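Local structure of fucolectin-related protein (Streptococcus pneumoniae, 2J22) at residues 42-46 against 47-51. The protein probably binds fucose-containing sugars of blood group antigens, as a calcium-containing carbohydrate-binding module of a pneumococcal virulence factor. Numbering follows the deposited sequence.
With CA (calcium ion), chain B.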
loop_
_atom_site.group_PDB
_atom_site.type_symbol
_atom_site.label_atom_id
_atom_site.label_comp_id
_atom_site.label_asym_id
_atom_site.label_seq_id
_atom_site.Cartn_x
_atom_site.Cartn_y
_atom_site.Cartn_z
ATOM N N GLY A 42 0.545 4.658 -12.952
ATOM C CA GLY A 42 1.830 4.538 -12.273
ATOM C C GLY A 42 2.963 5.379 -12.851
ATOM O O GLY A 42 4.100 5.234 -12.446
ATOM N N ASP A 43 2.641 6.273 -13.801
ATOM C CA ASP A 43 3.644 7.148 -14.379
ATOM C C ASP A 43 3.889 8.231 -13.375
ATOM O O ASP A 43 2.961 8.982 -13.115
ATOM C CB ASP A 43 3.141 7.792 -15.666
ATOM C CG ASP A 43 4.107 8.821 -16.175
ATOM O OD1 ASP A 43 5.229 8.427 -16.451
ATOM O OD2 ASP A 43 3.876 10.059 -16.226
ATOM N N TYR A 44 5.096 8.350 -12.807
ATOM C CA TYR A 44 5.281 9.333 -11.693
ATOM C C TYR A 44 4.757 10.771 -12.005
ATOM O O TYR A 44 4.222 11.467 -11.114
ATOM C CB TYR A 44 6.761 9.383 -11.147
ATOM C CG TYR A 44 6.785 9.938 -9.760
ATOM C CD1 TYR A 44 6.503 9.144 -8.660
ATOM C CD2 TYR A 44 6.932 11.299 -9.561
ATOM C CE1 TYR A 44 6.440 9.720 -7.355
ATOM C CE2 TYR A 44 6.905 11.848 -8.273
ATOM C CZ TYR A 44 6.645 11.036 -7.184
ATOM O OH TYR A 44 6.532 11.644 -5.913
ATOM N N GLY A 45 4.904 11.248 -13.254
ATOM C CA GLY A 45 4.619 12.652 -13.540
ATOM C C GLY A 45 3.161 12.911 -13.785
ATOM O O GLY A 45 2.746 14.037 -14.055
ATOM N N HIS A 46 2.371 11.846 -13.727
ATOM C CA HIS A 46 0.928 11.984 -13.661
ATOM C C HIS A 46 0.430 12.252 -12.234
ATOM O O HIS A 46 -0.773 12.358 -12.000
ATOM C CB HIS A 46 0.206 10.839 -14.362
ATOM C CG HIS A 46 0.118 11.042 -15.853
ATOM N ND1 HIS A 46 1.180 10.818 -16.705
ATOM C CD2 HIS A 46 -0.888 11.513 -16.625
ATOM C CE1 HIS A 46 0.822 11.105 -17.942
ATOM N NE2 HIS A 46 -0.428 11.544 -17.919
ATOM N N HIS A 47 1.382 12.326 -11.303
ATOM C CA HIS A 47 1.147 12.833 -9.958
ATOM C C HIS A 47 0.195 11.962 -9.146
ATOM O O HIS A 47 -0.491 12.435 -8.242
ATOM C CB HIS A 47 0.765 14.341 -10.005
ATOM C CG HIS A 47 1.868 15.239 -10.511
ATOM N ND1 HIS A 47 1.625 16.436 -11.144
ATOM C CD2 HIS A 47 3.221 15.094 -10.494
ATOM C CE1 HIS A 47 2.774 16.987 -11.505
ATOM N NE2 HIS A 47 3.758 16.196 -11.115
ATOM N N SER A 48 0.208 10.652 -9.410
ATOM C CA SER A 48 -0.632 9.765 -8.610
ATOM C C SER A 48 0.120 8.610 -7.956
ATOM O O SER A 48 -0.466 7.600 -7.581
ATOM C CB SER A 48 -1.862 9.301 -9.431
ATOM O OG SER A 48 -2.945 8.985 -8.562
ATOM N N VAL A 49 1.419 8.813 -7.737
ATOM C CA VAL A 49 2.283 7.856 -7.115
ATOM C C VAL A 49 2.999 8.434 -5.879
ATOM O O VAL A 49 3.576 9.582 -5.927
ATOM C CB VAL A 49 3.287 7.273 -8.195
ATOM C CG1 VAL A 49 4.168 6.120 -7.637
ATOM C CG2 VAL A 49 2.530 6.833 -9.381
ATOM N N THR A 50 2.935 7.656 -4.766
ATOM C CA THR A 50 3.587 8.031 -3.506
ATOM C C THR A 50 5.137 7.886 -3.694
ATOM O O THR A 50 5.629 7.238 -4.648
ATOM C CB THR A 50 3.114 7.116 -2.308
ATOM O OG1 THR A 50 3.710 5.828 -2.450
ATOM C CG2 THR A 50 1.524 6.854 -2.261
ATOM N N HIS A 51 5.895 8.441 -2.767
ATOM C CA HIS A 51 7.364 8.418 -2.767
ATOM C C HIS A 51 7.890 8.739 -1.387
ATOM O O HIS A 51 7.590 9.835 -0.852
ATOM C CB HIS A 51 7.945 9.412 -3.798
ATOM C CG HIS A 51 9.282 8.991 -4.356
ATOM N ND1 HIS A 51 10.327 8.558 -3.570
ATOM C CD2 HIS A 51 9.727 8.933 -5.631
ATOM C CE1 HIS A 51 11.371 8.274 -4.335
ATOM N NE2 HIS A 51 11.027 8.480 -5.595
HETATM CA CA CA B . -2.970 6.848 -7.246
HETATM O O HOH W 1 0.538 8.861 -11.515
HETATM O O HOH W 2 3.405 11.108 -8.127
#
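His47 N donates to Tyr44 O at 3.0 Å. This bond follows the one from His46 N to Asp43 O, and together they close two overlapping beta turns. The His47 ring folds back over Gly45, whose O lies over the centre of one ring face. Ser48 N is joined to Asp43 O through a water that accepts from the amide and donates to the carbonyl. Ser48 also binds the calcium ion twice, through O at 2.6 Å and through OG at 2.5 Å. Its OG is turned away from the backbone N to lie beside the carbonyl carbon (chi1 -153°), and OG and O face the ion together. Val49 N is bridged to Tyr44 O by a second water, which sits over the centre of the Tyr44 ring. Val49 CG2 packs on Gly42 CA at 3.8 Å; CB and CG1 lie against Tyr44 CD1, CB at 3.7 Å. Thr50 O lies at the edge of the Tyr44 ring. His51 turns its ring edge toward the Tyr44 face in an offset edge-to-face pair, planes at 80°, and its CB lies 3.4 Å from Tyr44 OH. That hydroxyl is hydrogen-bonded to Tyr28 O. Leu34, Asp37, Asn39, Ala140 and Glu141 complete the metal shell. The stretch is part of the calcium site of a galactose-binding-like beta-sandwich domain, in the loop between strands 20-23 and 59-64, with Ser48 as its ligand.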